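Local coordinates for protein beta-N-acetylhexosaminidase (Beutenbergia cavernae, PDB 5BU9) that probably hydrolyses terminal non-reducing N-acetyl-D-hexosamine residues of N-acetyl-beta-D-hexosaminides, as a member of glycosyl hydrolase family 3, at residues N168-S171 with A172-A176; D205-T208 with A209-S213; A233-S236 with Q237-P240; L254-Q258 with L259-G263; R331-L334 with A335-V339. One frame throughout, in Å; residues are numbered along the deposited sequence.

Interaction 1. Residues N168-S171 with A172-A176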
loop_
_atom_site.group_PDB
_atom_site.type_symbol
_atom_site.label_atom_id
_atom_site.label_comp_id
_atom_site.label_asym_id
_atom_site.label_seq_id
_atom_site.Cartn_x
_atom_site.Cartn_y
_atom_site.Cartn_z
ATOM N N ASN A 168 -11.012 -1.837 -11.433
ATOM C CA ASN A 168 -11.228 -0.426 -11.765
ATOM C C ASN A 168 -12.627 0.023 -11.338
ATOM O O ASN A 168 -12.839 1.190 -11.001
ATOM C CB ASN A 168 -11.029 -0.160 -13.262
ATOM C CG ASN A 168 -9.578 -0.174 -13.661
ATOM O OD1 ASN A 168 -8.691 -0.129 -12.803
ATOM N ND2 ASN A 168 -9.320 -0.237 -14.969
ATOM N N ALA A 169 -13.569 -0.917 -11.363
ATOM C CA ALA A 169 -14.925 -0.655 -10.926
ATOM C C ALA A 169 -14.870 -0.411 -9.424
ATOM O O ALA A 169 -15.435 0.556 -8.924
ATOM C CB ALA A 169 -15.815 -1.807 -11.254
ATOM N N PHE A 170 -14.133 -1.275 -8.724
ATOM C CA PHE A 170 -13.987 -1.195 -7.263
ATOM C C PHE A 170 -13.371 0.158 -6.900
ATOM O O PHE A 170 -13.883 0.861 -6.049
ATOM C CB PHE A 170 -13.149 -2.399 -6.767
ATOM C CG PHE A 170 -12.801 -2.402 -5.282
ATOM C CD1 PHE A 170 -11.716 -1.675 -4.794
ATOM C CD2 PHE A 170 -13.483 -3.232 -4.400
ATOM C CE1 PHE A 170 -11.361 -1.725 -3.459
ATOM C CE2 PHE A 170 -13.125 -3.289 -3.065
ATOM C CZ PHE A 170 -12.057 -2.526 -2.588
ATOM N N SER A 171 -12.299 0.523 -7.589
ATOM C CA SER A 171 -11.621 1.794 -7.359
ATOM C C SER A 171 -12.587 2.955 -7.568
ATOM O O SER A 171 -12.655 3.875 -6.749
ATOM C CB SER A 171 -10.393 1.944 -8.294
ATOM O OG SER A 171 -9.337 1.073 -7.936
ATOM N N ALA A 172 -13.340 2.905 -8.664
ATOM C CA ALA A 172 -14.276 3.986 -8.996
ATOM C C ALA A 172 -15.321 4.238 -7.892
ATOM O O ALA A 172 -15.600 5.394 -7.556
ATOM C CB ALA A 172 -14.953 3.699 -10.314
ATOM N N GLY A 173 -15.890 3.174 -7.322
ATOM C CA GLY A 173 -16.872 3.325 -6.256
ATOM C C GLY A 173 -16.244 3.844 -4.970
ATOM O O GLY A 173 -16.820 4.626 -4.221
HETATM N N MSE A 174 -15.032 3.383 -4.735
HETATM C CA MSE A 174 -14.254 3.776 -3.592
HETATM C C MSE A 174 -14.017 5.292 -3.674
HETATM O O MSE A 174 -14.374 6.021 -2.740
HETATM C CB MSE A 174 -12.948 2.952 -3.570
HETATM C CG MSE A 174 -12.311 2.765 -2.204
HETATM SE SE MSE A 174 -13.173 1.507 -0.992
HETATM C CE MSE A 174 -13.984 0.376 -2.334
ATOM N N ARG A 175 -13.474 5.766 -4.806
ATOM C CA ARG A 175 -13.254 7.195 -5.037
ATOM C C ARG A 175 -14.559 7.986 -4.948
ATOM O O ARG A 175 -14.551 9.092 -4.431
ATOM C CB ARG A 175 -12.613 7.450 -6.407
ATOM C CG ARG A 175 -11.212 6.894 -6.550
ATOM C CD ARG A 175 -10.432 7.411 -7.789
ATOM N NE ARG A 175 -9.206 6.617 -7.878
ATOM C CZ ARG A 175 -9.008 5.645 -8.760
ATOM N NH1 ARG A 175 -9.933 5.388 -9.677
ATOM N NH2 ARG A 175 -7.877 4.945 -8.741
ATOM N N ALA A 176 -15.676 7.427 -5.433
ATOM C CA ALA A 176 -16.957 8.159 -5.411
ATOM C C ALA A 176 -17.403 8.416 -3.976
ATOM O O ALA A 176 -18.189 9.325 -3.720
ATOM C CB ALA A 176 -18.058 7.404 -6.184
#

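Interaction 2. Residues D205-T208 with A209-S213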
loop_
_atom_site.group_PDB
_atom_site.type_symbol
_atom_site.label_atom_id
_atom_site.label_comp_id
_atom_site.label_asym_id
_atom_site.label_seq_id
_atom_site.Cartn_x
_atom_site.Cartn_y
_atom_site.Cartn_z
ATOM N N ASP A 205 9.633 -16.811 -11.118
ATOM C CA ASP A 205 10.418 -17.155 -12.304
ATOM C C ASP A 205 9.648 -17.079 -13.637
ATOM O O ASP A 205 10.161 -17.552 -14.640
ATOM C CB ASP A 205 11.020 -18.569 -12.157
ATOM C CG ASP A 205 9.977 -19.675 -12.105
ATOM O OD1 ASP A 205 8.774 -19.383 -11.910
ATOM O OD2 ASP A 205 10.375 -20.856 -12.249
ATOM N N VAL A 206 8.439 -16.511 -13.650
ATOM C CA VAL A 206 7.592 -16.551 -14.860
ATOM C C VAL A 206 7.030 -15.195 -15.266
ATOM O O VAL A 206 6.741 -14.992 -16.438
ATOM C CB VAL A 206 6.426 -17.535 -14.684
ATOM C CG1 VAL A 206 6.928 -18.964 -14.728
ATOM C CG2 VAL A 206 5.714 -17.248 -13.360
ATOM N N THR A 207 6.855 -14.281 -14.307
ATOM C CA THR A 207 6.276 -12.961 -14.597
ATOM C C THR A 207 7.298 -12.077 -15.298
ATOM O O THR A 207 8.331 -11.749 -14.696
ATOM C CB THR A 207 5.770 -12.255 -13.283
ATOM O OG1 THR A 207 4.780 -13.065 -12.627
ATOM C CG2 THR A 207 5.215 -10.860 -13.568
ATOM N N THR A 208 7.008 -11.709 -16.557
ATOM C CA THR A 208 7.789 -10.730 -17.340
ATOM C C THR A 208 7.099 -9.364 -17.344
ATOM O O THR A 208 6.004 -9.226 -16.806
ATOM C CB THR A 208 7.970 -11.150 -18.810
ATOM O OG1 THR A 208 6.742 -10.927 -19.508
ATOM C CG2 THR A 208 8.350 -12.638 -18.920
ATOM N N ALA A 209 7.740 -8.365 -17.952
ATOM C CA ALA A 209 7.159 -7.024 -18.097
ATOM C C ALA A 209 5.927 -7.046 -19.016
ATOM O O ALA A 209 5.119 -6.133 -18.989
ATOM C CB ALA A 209 8.217 -6.025 -18.632
ATOM N N ASP A 210 5.784 -8.103 -19.817
ATOM C CA ASP A 210 4.632 -8.275 -20.724
ATOM C C ASP A 210 3.514 -9.111 -20.095
ATOM O O ASP A 210 2.466 -9.320 -20.720
ATOM C CB ASP A 210 5.053 -8.952 -22.056
ATOM C CG ASP A 210 6.140 -8.182 -22.811
ATOM O OD1 ASP A 210 6.005 -6.947 -22.992
ATOM O OD2 ASP A 210 7.139 -8.825 -23.221
ATOM N N ASP A 211 3.738 -9.595 -18.869
ATOM C CA ASP A 211 2.760 -10.439 -18.205
ATOM C C ASP A 211 1.408 -9.746 -18.164
ATOM O O ASP A 211 1.316 -8.526 -18.081
ATOM C CB ASP A 211 3.184 -10.791 -16.760
ATOM C CG ASP A 211 2.348 -11.950 -16.151
ATOM O OD1 ASP A 211 2.727 -13.137 -16.314
ATOM O OD2 ASP A 211 1.304 -11.687 -15.504
ATOM N N ALA A 212 0.375 -10.565 -18.150
ATOM C CA ALA A 212 -0.987 -10.120 -17.956
ATOM C C ALA A 212 -1.133 -9.246 -16.707
ATOM O O ALA A 212 -1.910 -8.284 -16.706
ATOM C CB ALA A 212 -1.895 -11.317 -17.876
ATOM N N SER A 213 -0.396 -9.561 -15.648
ATOM C CA SER A 213 -0.496 -8.754 -14.428
ATOM C C SER A 213 0.027 -7.339 -14.684
ATOM O O SER A 213 -0.611 -6.363 -14.303
ATOM C CB SER A 213 0.253 -9.395 -13.265
ATOM O OG SER A 213 1.642 -9.429 -13.518
HETATM O O HOH W 1 4.712 -13.238 -17.780
HETATM O O HOH W 2 2.235 -11.858 -12.497
#

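Interaction 3. Residues A233-S236 with Q237-P240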
loop_
_atom_site.group_PDB
_atom_site.type_symbol
_atom_site.label_atom_id
_atom_site.label_comp_id
_atom_site.label_asym_id
_atom_site.label_seq_id
_atom_site.Cartn_x
_atom_site.Cartn_y
_atom_site.Cartn_z
ATOM N N ALA A 233 8.804 -9.672 -3.711
ATOM C CA ALA A 233 9.308 -10.857 -4.403
ATOM C C ALA A 233 10.463 -10.496 -5.336
ATOM O O ALA A 233 10.577 -9.353 -5.770
ATOM C CB ALA A 233 8.176 -11.526 -5.194
ATOM N N VAL A 234 11.321 -11.464 -5.644
ATOM C CA VAL A 234 12.378 -11.243 -6.629
ATOM C C VAL A 234 11.873 -11.757 -7.965
ATOM O O VAL A 234 11.419 -12.896 -8.047
ATOM C CB VAL A 234 13.682 -11.932 -6.234
ATOM C CG1 VAL A 234 14.672 -11.714 -7.316
ATOM C CG2 VAL A 234 14.227 -11.348 -4.915
ATOM N N TYR A 235 11.906 -10.916 -8.998
ATOM C CA TYR A 235 11.341 -11.280 -10.312
ATOM C C TYR A 235 12.461 -11.613 -11.300
ATOM O O TYR A 235 13.019 -10.720 -11.913
ATOM C CB TYR A 235 10.446 -10.140 -10.877
ATOM C CG TYR A 235 9.181 -10.010 -10.060
ATOM C CD1 TYR A 235 9.186 -9.335 -8.836
ATOM C CD2 TYR A 235 7.998 -10.643 -10.464
ATOM C CE1 TYR A 235 8.026 -9.281 -8.026
ATOM C CE2 TYR A 235 6.833 -10.591 -9.666
ATOM C CZ TYR A 235 6.858 -9.898 -8.458
ATOM O OH TYR A 235 5.726 -9.818 -7.699
ATOM N N SER A 236 12.756 -12.903 -11.446
ATOM C CA SER A 236 13.798 -13.413 -12.334
ATOM C C SER A 236 13.806 -12.806 -13.729
ATOM O O SER A 236 14.871 -12.516 -14.277
ATOM C CB SER A 236 13.650 -14.918 -12.493
ATOM O OG SER A 236 14.136 -15.590 -11.372
ATOM N N GLN A 237 12.625 -12.616 -14.303
ATOM C CA GLN A 237 12.531 -12.232 -15.725
ATOM C C GLN A 237 12.454 -10.729 -15.936
ATOM O O GLN A 237 12.286 -10.276 -17.075
ATOM C CB GLN A 237 11.289 -12.861 -16.383
ATOM C CG GLN A 237 11.081 -14.333 -16.054
ATOM C CD GLN A 237 12.241 -15.176 -16.516
ATOM O OE1 GLN A 237 12.785 -14.953 -17.598
ATOM N NE2 GLN A 237 12.652 -16.133 -15.687
ATOM N N ILE A 238 12.511 -9.962 -14.848
ATOM C CA ILE A 238 12.441 -8.499 -14.929
ATOM C C ILE A 238 13.682 -7.939 -14.275
ATOM O O ILE A 238 14.468 -7.261 -14.922
ATOM C CB ILE A 238 11.157 -7.920 -14.274
ATOM C CG1 ILE A 238 9.897 -8.571 -14.854
ATOM C CG2 ILE A 238 11.091 -6.421 -14.509
ATOM C CD1 ILE A 238 8.618 -8.234 -14.085
ATOM N N ASP A 239 13.868 -8.214 -12.989
ATOM C CA ASP A 239 15.141 -7.860 -12.333
ATOM C C ASP A 239 15.493 -8.839 -11.226
ATOM O O ASP A 239 14.916 -8.776 -10.134
ATOM C CB ASP A 239 15.079 -6.448 -11.769
ATOM C CG ASP A 239 16.353 -6.054 -11.001
ATOM O OD1 ASP A 239 17.410 -6.685 -11.150
ATOM O OD2 ASP A 239 16.293 -5.082 -10.237
ATOM N N PRO A 240 16.451 -9.736 -11.502
ATOM C CA PRO A 240 16.757 -10.809 -10.537
ATOM C C PRO A 240 17.688 -10.370 -9.407
ATOM O O PRO A 240 17.994 -11.186 -8.544
ATOM C CB PRO A 240 17.436 -11.882 -11.396
ATOM C CG PRO A 240 18.097 -11.087 -12.567
ATOM C CD PRO A 240 17.157 -9.889 -12.802
HETATM O O HOH W 3 12.830 -8.150 -8.641
#

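Interaction 4. Residues L254-Q258 with L259-G263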
loop_
_atom_site.group_PDB
_atom_site.type_symbol
_atom_site.label_atom_id
_atom_site.label_comp_id
_atom_site.label_asym_id
_atom_site.label_seq_id
_atom_site.Cartn_x
_atom_site.Cartn_y
_atom_site.Cartn_z
ATOM N N LEU A 254 10.356 0.732 -15.054
ATOM C CA LEU A 254 9.170 0.063 -15.582
ATOM C C LEU A 254 7.878 0.797 -15.199
ATOM O O LEU A 254 7.132 1.274 -16.063
ATOM C CB LEU A 254 9.110 -1.392 -15.092
ATOM C CG LEU A 254 7.929 -2.242 -15.614
ATOM C CD1 LEU A 254 7.840 -2.231 -17.149
ATOM C CD2 LEU A 254 7.921 -3.662 -15.078
ATOM N N LEU A 255 7.624 0.878 -13.899
ATOM C CA LEU A 255 6.398 1.459 -13.336
ATOM C C LEU A 255 6.263 2.946 -13.676
ATOM O O LEU A 255 5.301 3.336 -14.316
ATOM C CB LEU A 255 6.365 1.271 -11.811
ATOM C CG LEU A 255 5.130 1.850 -11.122
ATOM C CD1 LEU A 255 3.845 1.314 -11.752
ATOM C CD2 LEU A 255 5.169 1.523 -9.643
ATOM N N ARG A 256 7.221 3.776 -13.261
ATOM C CA ARG A 256 7.142 5.198 -13.563
ATOM C C ARG A 256 7.515 5.528 -15.023
ATOM O O ARG A 256 6.946 6.447 -15.617
ATOM C CB ARG A 256 8.034 6.020 -12.634
ATOM C CG ARG A 256 7.671 5.974 -11.172
ATOM C CD ARG A 256 8.364 7.122 -10.424
ATOM N NE ARG A 256 8.220 6.953 -8.980
ATOM C CZ ARG A 256 7.148 7.338 -8.300
ATOM N NH1 ARG A 256 6.145 7.919 -8.932
ATOM N NH2 ARG A 256 7.081 7.155 -6.990
ATOM N N GLY A 257 8.470 4.802 -15.598
ATOM C CA GLY A 257 8.938 5.138 -16.939
ATOM C C GLY A 257 8.042 4.604 -18.034
ATOM O O GLY A 257 7.302 5.361 -18.632
ATOM N N GLN A 258 8.097 3.290 -18.264
ATOM C CA GLN A 258 7.312 2.592 -19.293
ATOM C C GLN A 258 5.799 2.806 -19.145
ATOM O O GLN A 258 5.120 3.185 -20.110
ATOM C CB GLN A 258 7.600 1.075 -19.255
ATOM C CG GLN A 258 8.280 0.482 -20.477
ATOM C CD GLN A 258 9.751 0.880 -20.582
ATOM O OE1 GLN A 258 10.510 0.760 -19.610
ATOM N NE2 GLN A 258 10.162 1.361 -21.767
ATOM N N LEU A 259 5.297 2.550 -17.937
ATOM C CA LEU A 259 3.869 2.545 -17.637
ATOM C C LEU A 259 3.374 3.961 -17.343
ATOM O O LEU A 259 2.162 4.212 -17.327
ATOM C CB LEU A 259 3.575 1.594 -16.456
ATOM C CG LEU A 259 3.126 0.177 -16.873
ATOM C CD1 LEU A 259 4.015 -0.457 -17.908
ATOM C CD2 LEU A 259 3.033 -0.753 -15.707
ATOM N N GLY A 260 4.321 4.878 -17.125
ATOM C CA GLY A 260 4.030 6.293 -16.964
ATOM C C GLY A 260 3.371 6.687 -15.639
ATOM O O GLY A 260 2.735 7.732 -15.536
ATOM N N PHE A 261 3.508 5.857 -14.611
ATOM C CA PHE A 261 2.874 6.191 -13.334
ATOM C C PHE A 261 3.585 7.378 -12.662
ATOM O O PHE A 261 4.800 7.357 -12.442
ATOM C CB PHE A 261 2.845 4.970 -12.412
ATOM C CG PHE A 261 2.191 5.235 -11.068
ATOM C CD1 PHE A 261 0.853 5.584 -10.986
ATOM C CD2 PHE A 261 2.923 5.132 -9.887
ATOM C CE1 PHE A 261 0.248 5.826 -9.747
ATOM C CE2 PHE A 261 2.332 5.385 -8.645
ATOM C CZ PHE A 261 0.986 5.727 -8.579
ATOM N N ASP A 262 2.797 8.398 -12.340
ATOM C CA ASP A 262 3.244 9.660 -11.731
ATOM C C ASP A 262 2.893 9.824 -10.244
ATOM O O ASP A 262 3.277 10.826 -9.620
ATOM C CB ASP A 262 2.623 10.854 -12.485
ATOM C CG ASP A 262 3.297 11.123 -13.808
ATOM O OD1 ASP A 262 4.481 10.732 -13.958
ATOM O OD2 ASP A 262 2.645 11.733 -14.692
ATOM N N GLY A 263 2.122 8.881 -9.699
ATOM C CA GLY A 263 1.559 9.031 -8.367
ATOM C C GLY A 263 2.473 8.463 -7.306
ATOM O O GLY A 263 3.700 8.442 -7.472
#

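Interaction 5. Residues R331-L334 with A335-V339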
loop_
_atom_site.group_PDB
_atom_site.type_symbol
_atom_site.label_atom_id
_atom_site.label_comp_id
_atom_site.label_asym_id
_atom_site.label_seq_id
_atom_site.Cartn_x
_atom_site.Cartn_y
_atom_site.Cartn_z
ATOM N N ARG A 331 7.241 15.442 -2.261
ATOM C CA ARG A 331 6.403 16.271 -3.125
ATOM C C ARG A 331 5.253 15.434 -3.705
ATOM O O ARG A 331 4.152 15.946 -3.813
ATOM C CB ARG A 331 7.238 16.910 -4.250
ATOM C CG ARG A 331 6.975 18.370 -4.486
ATOM C CD ARG A 331 7.950 18.993 -5.512
ATOM N NE ARG A 331 9.290 19.113 -4.956
ATOM C CZ ARG A 331 10.357 18.492 -5.433
ATOM N NH1 ARG A 331 10.235 17.717 -6.511
ATOM N NH2 ARG A 331 11.551 18.668 -4.848
ATOM N N ARG A 332 5.492 14.166 -4.069
ATOM C CA ARG A 332 4.393 13.308 -4.567
ATOM C C ARG A 332 3.382 13.050 -3.485
ATOM O O ARG A 332 2.172 13.032 -3.738
ATOM C CB ARG A 332 4.890 11.965 -5.091
ATOM C CG ARG A 332 5.865 12.134 -6.261
ATOM C CD ARG A 332 6.327 10.830 -6.850
ATOM N NE ARG A 332 7.482 11.063 -7.694
ATOM C CZ ARG A 332 8.731 10.732 -7.389
ATOM N NH1 ARG A 332 8.996 10.081 -6.263
ATOM N NH2 ARG A 332 9.721 11.015 -8.239
ATOM N N VAL A 333 3.887 12.834 -2.279
ATOM C CA VAL A 333 3.010 12.550 -1.166
ATOM C C VAL A 333 2.152 13.780 -0.825
ATOM O O VAL A 333 0.935 13.650 -0.693
ATOM C CB VAL A 333 3.790 12.067 0.031
ATOM C CG1 VAL A 333 2.849 11.929 1.244
ATOM C CG2 VAL A 333 4.479 10.730 -0.304
ATOM N N LEU A 334 2.757 14.972 -0.745
ATOM C CA LEU A 334 1.959 16.154 -0.436
ATOM C C LEU A 334 0.950 16.435 -1.549
ATOM O O LEU A 334 -0.194 16.805 -1.285
ATOM C CB LEU A 334 2.848 17.375 -0.196
ATOM C CG LEU A 334 3.798 17.182 0.982
ATOM C CD1 LEU A 334 4.789 18.316 1.048
ATOM C CD2 LEU A 334 3.034 17.088 2.275
ATOM N N ALA A 335 1.359 16.248 -2.797
ATOM C CA ALA A 335 0.435 16.457 -3.915
ATOM C C ALA A 335 -0.735 15.466 -3.882
ATOM O O ALA A 335 -1.847 15.820 -4.235
ATOM C CB ALA A 335 1.159 16.347 -5.224
ATOM N N ALA A 336 -0.491 14.222 -3.463
ATOM C CA ALA A 336 -1.594 13.274 -3.343
ATOM C C ALA A 336 -2.513 13.701 -2.192
ATOM O O ALA A 336 -3.677 13.360 -2.172
ATOM C CB ALA A 336 -1.076 11.859 -3.124
ATOM N N LYS A 337 -1.990 14.441 -1.221
ATOM C CA LYS A 337 -2.837 14.972 -0.156
ATOM C C LYS A 337 -3.463 16.344 -0.477
ATOM O O LYS A 337 -4.138 16.927 0.372
ATOM C CB LYS A 337 -2.039 15.079 1.137
ATOM C CG LYS A 337 -1.536 13.745 1.660
ATOM C CD LYS A 337 -0.650 13.974 2.900
ATOM C CE LYS A 337 -0.358 12.664 3.594
ATOM N NZ LYS A 337 0.288 12.809 4.911
ATOM N N GLY A 338 -3.230 16.856 -1.687
ATOM C CA GLY A 338 -3.744 18.159 -2.095
ATOM C C GLY A 338 -3.088 19.348 -1.386
ATOM O O GLY A 338 -3.730 20.379 -1.168
ATOM N N VAL A 339 -1.803 19.217 -1.052
ATOM C CA VAL A 339 -1.091 20.229 -0.274
ATOM C C VAL A 339 0.076 20.911 -1.029
ATOM O O VAL A 339 0.934 20.244 -1.630
ATOM C CB VAL A 339 -0.589 19.600 1.042
ATOM C CG1 VAL A 339 0.418 20.532 1.758
ATOM C CG2 VAL A 339 -1.778 19.259 1.944
#

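Interaction 1. Residues N168-S171 with A172-A176
Phe-170 and Met-174 (selenomethionine in this crystal), one helical turn apart, lie side by side and point the same way. Along Met-174, CB rests against the helix backbone, 3.3 Å from Ser-171 O and little farther from Phe-170 O. CG leaves anti to the backbone N, the chain bends about its CB-CG and CG-SE bonds, and CE folds back over one face of the Phe-170 ring, offset toward its rim at 3.5 Å from Phe-170 CZ. Met-174 CE makes a CH-pi contact 3.6 Å from the Phe-170 ring centroid, 18° off the normal, while SE stands obliquely at 5.0 Å from the same centroid, a Met-aromatic contact. Without the ring, as with an alanine here, the Met-174 methyl is likely to lose its aromatic floor and the bent chain to turn more freely. On another flank of the helix, the extended Arg-175 chain lays a guanidinium face over Ser-171 CB, with NH1 3.7 Å from that carbon, while NE forms a salt bridge with Glu-180. Arg-175 N donates to Ser-171 O almost straight (176°). Helix 160-176 thus packs Met-174 against helix 107-123 and, together with Phe-170, against strand 128-129, while Ser-171 OG reaches Thr-181 of strand 180-186.

Interaction 2. Residues D205-T208 with A209-S213
A type I beta turn from Thr-208 to Asp-211 leads into the N-cap of helix 212-222, and Thr-208 and Asp-211 close it through their backbones. Asp-211 N gives its hydrogen to Thr-208 O at 3.1 Å, approaching from well above the carbonyl plane. Inside the turn Thr-208 OG1, set between the backbone N and the carbonyl carbon (chi1 76°), accepts from Asp-210 N at 3.0 Å along a bent path of 141°. A valine in place of Thr-208 would probably leave Asp-210 N without this acceptor and the turn less firmly held. Asp-211 caps the helix: its OD2 receives Ser-213 N at 2.7 Å, nearly straight and on the anti side of the carboxylate. The other oxygen, OD1, forms a salt bridge with Arg-191 and takes a hydrogen bond from a water that also donates to Val-206 O and accepts from Thr-208 N, so one water ties the loop before the turn to the cap. Thr-207 CG2 packs 3.8 Å from Asp-211 CB. A second water donates to Thr-207 OG1, itself bonded to Asp-204, and, in one of the two conformers of Ser-213, to Ser-213 OG. The turn therefore carries the chain from strand 203-204 into helix 212-222, with Thr-208 touching Gln-237 in the loop that follows strand 234-235.

Interaction 3. Residues A233-S236 with Q237-P240
With CG1 anti to the carbonyl carbon (chi1 -54°), Ile-238 sends CD1 to within 4.2 Å of Tyr-235 CB, where it stands obliquely to the tyrosine ring; Tyr-235 CG is likewise anti to its own carbonyl carbon (chi1 -69°). The turn of the backbone itself sets Tyr-235 CB and Ile-238 CB 4.1 Å apart. This tight reversal is gathered on one acceptor, Tyr-235 O. Ile-238 N donates to it at 3.1 Å from well above the carbonyl plane, and Asp-239 N adds a weak, bent bond. A water extends this link, accepting from Tyr-235 N and donating to Asp-239 O at 2.6 Å; it sits at the edge of the tyrosine ring, in its plane. Val-234 CG1, anti to the backbone N, touches Pro-240 O at 3.6 Å, and the Pro-240 ring carbons CB, CG and CD border Ser-236 O, CD at 3.8 Å. The polar ends find partners elsewhere in the chain: Tyr-235 OH bonds to Gly-188 O and Ser-231 OG, and Asp-239 OD2 to Ser-247 OG. Strand 234-235 pairs in parallel with strand 203-204 through backbone bonds of Val-234 and Ser-236, and the returning loop lays Ile-238 and Asp-239 against helix 248-258.

Interaction 4. Residues L254-Q258 with L259-G263
The Arg-256 guanidinium meets Gly-263 O at its edge and nearly in its plane, and the Phe-261 ring carries Gly-263 N over the centre of one face. Both contacts lie where helix 248-258 ends and the chain turns toward strand 264-267, within the family 3 domain of TIM-barrel type. Gly-263 N lies 3.4 Å above the Phe-261 ring plane. Arg-256 NH1 donates to Gly-263 O at 2.9 Å with an angle of 170°, while NH2 forms a salt bridge with Asp-294 and bonds to Gly-292 O; partners at both nitrogens fix the rotation of the group. The extended Arg-256 chain runs along the loop on its way there, with CG 3.4 Å from Phe-261 O. Leu-255 and Phe-261 lie side by side, pointing the same way, each with CG anti to its backbone N, and Leu-255 CD1 touches Phe-261 CB at 3.8 Å. Both pack on Ile-221 of helix 212-222 and on Val-228 of strand 227-230. The helix closes with a wider pi-type turn, in which Leu-259 N bonds to Leu-254 O at 2.9 Å. Gly-260, with positive phi, then swings the chain out of the helix, and its N makes a weak bond to Gly-257 O. Beyond that glycine Phe-261 N reaches back to Leu-255 O at 3.1 Å, and Gly-260 CA lies 3.2 Å from Arg-256 O.

Interaction 5. Residues R331-L334 with A335-V339
Val-333, in the last turn of helix 320-336, and Lys-337, just beyond its end, lie side by side and point the same way; the helix finishes in a Schellman motif at Gly-338. The lysine chain, extended beyond CG, first passes the helix backbone with CG 3.4 Å from Val-333 O. Farther out its CE comes alongside Val-333 CG1 at 4.0 Å, a branch that stands anti to the backbone N (chi1 174°). Past the valine, Lys-337 NZ is hydrogen-bonded among Gln-13 OE1, Pro-73 O, Gly-38 O and Asn-39 OD1, four acceptors for three N-H groups, which would be expected to stabilise its positive charge. Leu-334 meets Val-339 through CB: the valine CB faces the helix and stands 4.3 Å from Leu-334 CB, while Val-339 O is 3.7 Å from that same carbon. This hydrophobic pairing spans the motif, whose glycine takes positive phi and lets the chain turn back. Arg-332 NH1 forms a salt bridge with Asp-294, and Ala-336 touches Val-264 of strand 264-267. Lys-337 N bonds to Val-333 O and weakly to Leu-334 O, and Gly-338 N reaches Ala-335 O at 3.1 Å. The closing bond is Val-339 N to Leu-334 O, 2.9 Å long with an angle of 161°.

How the interactions relate
All five contacts are local and follow one another in series, so none nests in or crosses another. Interaction 1 comes first, within helix 160-176, and touches none of the others. Interaction 2 closes the turn leading into helix 212-222, and interaction 3 the reversal after strand 234-235; their centres are about 10 Å apart, with Thr-207 O against Ile-238 CG1. Interaction 4 ends helix 248-258 and meets both through Leu-254, whose methyls touch Ala-209 and Ile-238. Interaction 5 terminates helix 320-336. It joins interaction 4 where Arg-332 CD packs on Gly-263 O and where Arg-256 and Arg-332 converge on Asp-294, which probably offsets their like charges.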